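Local atomic coordinates of inositol-1-monophosphatase (PDB entry 5ZHH), a protein that probably catalyses the hydrolysis of inositol monophosphates to free inositol and phosphate, as a member of the inositol monophosphatase family. Residues K144-L156 with T248-L260. Numbering follows the deposited sequence.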
loop_
_atom_site.group_PDB
_atom_site.type_symbol
_atom_site.label_atom_id
_atom_site.label_comp_id
_atom_site.label_asym_id
_atom_site.label_seq_id
_atom_site.Cartn_x
_atom_site.Cartn_y
_atom_site.Cartn_z
ATOM N N LYS A 144 -0.314 -20.277 -8.131
ATOM C CA LYS A 144 -0.503 -21.702 -8.348
ATOM C C LYS A 144 -0.927 -22.360 -7.042
ATOM O O LYS A 144 -0.620 -21.862 -5.952
ATOM C CB LYS A 144 0.764 -22.348 -8.922
ATOM C CG LYS A 144 1.966 -22.288 -8.008
ATOM C CD LYS A 144 3.181 -22.894 -8.684
ATOM C CE LYS A 144 4.389 -22.893 -7.761
ATOM N NZ LYS A 144 5.540 -23.600 -8.391
ATOM N N VAL A 145 -1.659 -23.474 -7.169
ATOM C CA VAL A 145 -2.093 -24.233 -5.993
ATOM C C VAL A 145 -0.881 -24.799 -5.256
ATOM O O VAL A 145 0.233 -24.889 -5.789
ATOM C CB VAL A 145 -3.078 -25.353 -6.373
ATOM C CG1 VAL A 145 -4.348 -24.785 -7.003
ATOM C CG2 VAL A 145 -2.413 -26.365 -7.292
ATOM N N SER A 146 -1.122 -25.212 -4.009
ATOM C CA SER A 146 -0.097 -25.803 -3.166
ATOM C C SER A 146 0.225 -27.233 -3.606
ATOM O O SER A 146 -0.482 -27.849 -4.408
ATOM C CB SER A 146 -0.553 -25.804 -1.711
ATOM O OG SER A 146 -1.629 -26.711 -1.545
ATOM N N ASP A 147 1.294 -27.778 -3.030
ATOM C CA ASP A 147 1.734 -29.138 -3.306
ATOM C C ASP A 147 1.303 -30.110 -2.235
ATOM O O ASP A 147 1.607 -31.301 -2.342
ATOM C CB ASP A 147 3.255 -29.202 -3.476
ATOM C CG ASP A 147 3.744 -28.529 -4.743
ATOM O OD1 ASP A 147 3.077 -28.678 -5.788
ATOM O OD2 ASP A 147 4.810 -27.857 -4.698
ATOM N N THR A 148 0.603 -29.630 -1.207
ATOM C CA THR A 148 0.220 -30.472 -0.083
ATOM C C THR A 148 -0.516 -31.716 -0.569
ATOM O O THR A 148 -1.497 -31.625 -1.314
ATOM C CB THR A 148 -0.670 -29.686 0.881
ATOM O OG1 THR A 148 -0.040 -28.438 1.200
ATOM C CG2 THR A 148 -0.901 -30.485 2.158
ATOM N N SER A 149 -0.034 -32.879 -0.135
ATOM C CA SER A 149 -0.590 -34.154 -0.550
ATOM C C SER A 149 -1.213 -34.961 0.579
ATOM O O SER A 149 -1.961 -35.901 0.292
ATOM C CB SER A 149 0.487 -35.004 -1.250
ATOM O OG SER A 149 1.624 -35.203 -0.425
ATOM N N GLU A 150 -0.905 -34.656 1.840
ATOM C CA GLU A 150 -1.442 -35.381 2.985
ATOM C C GLU A 150 -2.492 -34.529 3.685
ATOM O O GLU A 150 -2.254 -33.348 3.967
ATOM C CB GLU A 150 -0.332 -35.744 3.969
ATOM C CG GLU A 150 0.752 -36.615 3.379
ATOM C CD GLU A 150 1.899 -36.819 4.343
ATOM O OE1 GLU A 150 1.633 -37.130 5.524
ATOM O OE2 GLU A 150 3.064 -36.629 3.933
ATOM N N LEU A 151 -3.634 -35.142 4.000
ATOM C CA LEU A 151 -4.690 -34.420 4.698
ATOM C C LEU A 151 -4.218 -33.938 6.066
ATOM O O LEU A 151 -4.530 -32.814 6.476
ATOM C CB LEU A 151 -5.927 -35.312 4.823
ATOM C CG LEU A 151 -7.307 -34.669 4.936
ATOM C CD1 LEU A 151 -7.509 -33.588 3.888
ATOM C CD2 LEU A 151 -8.379 -35.751 4.796
ATOM N N SER A 152 -3.437 -34.762 6.775
ATOM C CA SER A 152 -2.917 -34.370 8.087
ATOM C C SER A 152 -2.010 -33.147 8.031
ATOM O O SER A 152 -1.779 -32.512 9.067
ATOM C CB SER A 152 -2.160 -35.535 8.726
ATOM O OG SER A 152 -0.964 -35.815 8.016
ATOM N N LYS A 153 -1.483 -32.796 6.862
ATOM C CA LYS A 153 -0.614 -31.633 6.738
ATOM C C LYS A 153 -1.314 -30.466 6.058
ATOM O O LYS A 153 -0.658 -29.484 5.691
ATOM C CB LYS A 153 0.672 -31.996 5.992
ATOM C CG LYS A 153 1.499 -33.058 6.704
ATOM C CD LYS A 153 2.622 -33.578 5.823
ATOM C CE LYS A 153 3.416 -34.651 6.545
ATOM N NZ LYS A 153 3.902 -34.170 7.864
ATOM N N SER A 154 -2.623 -30.556 5.872
ATOM C CA SER A 154 -3.369 -29.595 5.082
ATOM C C SER A 154 -3.998 -28.530 5.967
ATOM O O SER A 154 -4.233 -28.730 7.159
ATOM C CB SER A 154 -4.465 -30.300 4.276
ATOM O OG SER A 154 -3.915 -31.184 3.313
ATOM N N LEU A 155 -4.256 -27.379 5.352
ATOM C CA LEU A 155 -5.041 -26.306 5.943
ATOM C C LEU A 155 -6.250 -26.114 5.045
ATOM O O LEU A 155 -6.097 -25.925 3.833
ATOM C CB LEU A 155 -4.235 -25.005 6.047
ATOM C CG LEU A 155 -4.934 -23.826 6.733
ATOM C CD1 LEU A 155 -5.214 -24.123 8.201
ATOM C CD2 LEU A 155 -4.115 -22.543 6.590
ATOM N N LEU A 156 -7.440 -26.185 5.626
ATOM C CA LEU A 156 -8.675 -26.109 4.863
ATOM C C LEU A 156 -9.488 -24.894 5.292
ATOM O O LEU A 156 -9.140 -24.183 6.237
ATOM C CB LEU A 156 -9.505 -27.388 5.042
ATOM C CG LEU A 156 -8.788 -28.716 4.780
ATOM C CD1 LEU A 156 -9.775 -29.869 5.009
ATOM C CD2 LEU A 156 -8.191 -28.783 3.393
ATOM N N THR A 248 -10.068 -27.983 -4.329
ATOM C CA THR A 248 -8.786 -28.274 -3.694
ATOM C C THR A 248 -7.640 -28.022 -4.659
ATOM O O THR A 248 -7.839 -27.724 -5.843
ATOM C CB THR A 248 -8.705 -29.726 -3.205
ATOM O OG1 THR A 248 -8.542 -30.592 -4.334
ATOM C CG2 THR A 248 -9.957 -30.127 -2.419
ATOM N N ASN A 249 -6.422 -28.201 -4.139
ATOM C CA ASN A 249 -5.211 -28.158 -4.952
ATOM C C ASN A 249 -5.086 -29.347 -5.894
ATOM O O ASN A 249 -4.139 -29.375 -6.681
ATOM C CB ASN A 249 -3.959 -28.083 -4.063
ATOM C CG ASN A 249 -3.765 -29.321 -3.178
ATOM O OD1 ASN A 249 -4.471 -30.324 -3.305
ATOM N ND2 ASN A 249 -2.784 -29.247 -2.275
ATOM N N GLY A 250 -5.987 -30.325 -5.835
ATOM C CA GLY A 250 -5.886 -31.459 -6.734
ATOM C C GLY A 250 -5.173 -32.650 -6.124
ATOM O O GLY A 250 -5.501 -33.798 -6.438
ATOM N N SER A 251 -4.156 -32.390 -5.299
ATOM C CA SER A 251 -3.397 -33.476 -4.682
ATOM C C SER A 251 -4.100 -34.078 -3.469
ATOM O O SER A 251 -3.980 -35.286 -3.239
ATOM C CB SER A 251 -1.996 -32.988 -4.306
ATOM O OG SER A 251 -1.352 -32.422 -5.437
ATOM N N ILE A 252 -4.832 -33.284 -2.682
ATOM C CA ILE A 252 -5.595 -33.844 -1.565
ATOM C C ILE A 252 -7.055 -34.079 -1.940
ATOM O O ILE A 252 -7.867 -34.398 -1.070
ATOM C CB ILE A 252 -5.511 -32.984 -0.286
ATOM C CG1 ILE A 252 -6.088 -31.583 -0.523
ATOM C CG2 ILE A 252 -4.093 -32.947 0.274
ATOM C CD1 ILE A 252 -6.452 -30.871 0.774
ATOM N N HIS A 253 -7.411 -33.914 -3.214
ATOM C CA HIS A 253 -8.822 -33.949 -3.591
ATOM C C HIS A 253 -9.465 -35.280 -3.217
ATOM O O HIS A 253 -10.543 -35.311 -2.613
ATOM C CB HIS A 253 -8.980 -33.694 -5.090
ATOM C CG HIS A 253 -10.332 -33.172 -5.454
ATOM N ND1 HIS A 253 -10.631 -31.825 -5.457
ATOM C CD2 HIS A 253 -11.486 -33.816 -5.756
ATOM C CE1 HIS A 253 -11.902 -31.661 -5.781
ATOM N NE2 HIS A 253 -12.446 -32.852 -5.959
ATOM N N ASP A 254 -8.819 -36.394 -3.572
ATOM C CA ASP A 254 -9.396 -37.700 -3.269
ATOM C C ASP A 254 -9.456 -37.945 -1.769
ATOM O O ASP A 254 -10.397 -38.583 -1.280
ATOM C CB ASP A 254 -8.598 -38.807 -3.966
ATOM C CG ASP A 254 -7.128 -38.812 -3.571
ATOM O OD1 ASP A 254 -6.612 -37.748 -3.156
ATOM O OD2 ASP A 254 -6.483 -39.881 -3.688
ATOM N N ASN A 255 -8.454 -37.468 -1.026
ATOM C CA ASN A 255 -8.437 -37.677 0.418
ATOM C C ASN A 255 -9.541 -36.876 1.092
ATOM O O ASN A 255 -10.240 -37.383 1.976
ATOM C CB ASN A 255 -7.079 -37.280 0.991
ATOM C CG ASN A 255 -5.925 -38.063 0.381
ATOM O OD1 ASN A 255 -4.927 -37.475 -0.030
ATOM N ND2 ASN A 255 -6.050 -39.382 0.328
ATOM N N LEU A 256 -9.717 -35.619 0.685
ATOM C CA LEU A 256 -10.773 -34.804 1.272
ATOM C C LEU A 256 -12.149 -35.328 0.878
ATOM O O LEU A 256 -13.074 -35.344 1.699
ATOM C CB LEU A 256 -10.591 -33.343 0.853
ATOM C CG LEU A 256 -11.549 -32.299 1.427
ATOM C CD1 LEU A 256 -11.732 -32.477 2.924
ATOM C CD2 LEU A 256 -11.010 -30.900 1.118
ATOM N N SER A 257 -12.304 -35.772 -0.372
ATOM C CA SER A 257 -13.582 -36.341 -0.786
ATOM C C SER A 257 -13.932 -37.566 0.059
ATOM O O SER A 257 -15.073 -37.708 0.516
ATOM C CB SER A 257 -13.531 -36.693 -2.276
ATOM O OG SER A 257 -14.729 -37.318 -2.698
ATOM N N ARG A 258 -12.953 -38.442 0.304
ATOM C CA ARG A 258 -13.189 -39.613 1.148
ATOM C C ARG A 258 -13.642 -39.202 2.546
ATOM O O ARG A 258 -14.599 -39.763 3.093
ATOM C CB ARG A 258 -11.928 -40.481 1.231
ATOM C CG ARG A 258 -12.089 -41.627 2.248
ATOM C CD ARG A 258 -10.870 -42.538 2.347
ATOM N NE ARG A 258 -9.763 -41.976 3.118
ATOM C CZ ARG A 258 -9.624 -42.115 4.434
ATOM N NH1 ARG A 258 -10.535 -42.772 5.142
ATOM N NH2 ARG A 258 -8.573 -41.570 5.045
ATOM N N ALA A 259 -12.965 -38.216 3.142
ATOM C CA ALA A 259 -13.361 -37.746 4.468
ATOM C C ALA A 259 -14.793 -37.223 4.461
ATOM O O ALA A 259 -15.565 -37.490 5.391
ATOM C CB ALA A 259 -12.394 -36.672 4.957
ATOM N N LEU A 260 -15.172 -36.500 3.405
ATOM C CA LEU A 260 -16.540 -35.996 3.290
ATOM C C LEU A 260 -17.552 -37.131 3.122
ATOM O O LEU A 260 -18.715 -36.987 3.522
ATOM C CB LEU A 260 -16.625 -34.992 2.137
ATOM C CG LEU A 260 -15.868 -33.688 2.414
ATOM C CD1 LEU A 260 -15.813 -32.775 1.179
ATOM C CD2 LEU A 260 -16.472 -32.946 3.604
HETATM O O HOH W 1 -1.331 -29.912 -6.081
HETATM O O HOH W 2 -2.177 -37.431 -1.971
#
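With chi1 at 64°, the CG of N249 sits between its own backbone N and carbonyl carbon, and S146 OG likewise stands between its own backbone N and carbonyl carbon (68°), which turns the hydroxyl to the amide. N249 makes an Asx motif, its OD1 accepting from I252 N three residues on, in the turn between strand 245-248 and helix 253-261 of the inositol monophosphatase fold. The nitrogen and oxygen of its amide have different partners. ND2 reaches across to the loop between strands 141-142 and 156-158. It donates to S146 OG at 2.9 Å, nearly in the amide plane, and to T148 O at 2.9 Å, on a lone pair of that carbonyl. The bond from I252 N to OD1 is 3.0 Å long and fairly straight at 167°. These bonds fix the amide's rotation. With an alanine at N249, T148 O and S146 OG would probably lose their shared donor, and I252 N its acceptor. Both S146 OG and T148 OG1 also hydrogen-bond to OD1 of D204, outside the two segments. Beyond these bonds, I252 CD1 packs on L156 CD2, while L156 and L256 meet tip to tip through their CD1 atoms. L151 CD2 lies by A259 CB. A water bridges the two segments: it donates to S146 O and N249 O and accepts from S251 OG at 2.6 Å.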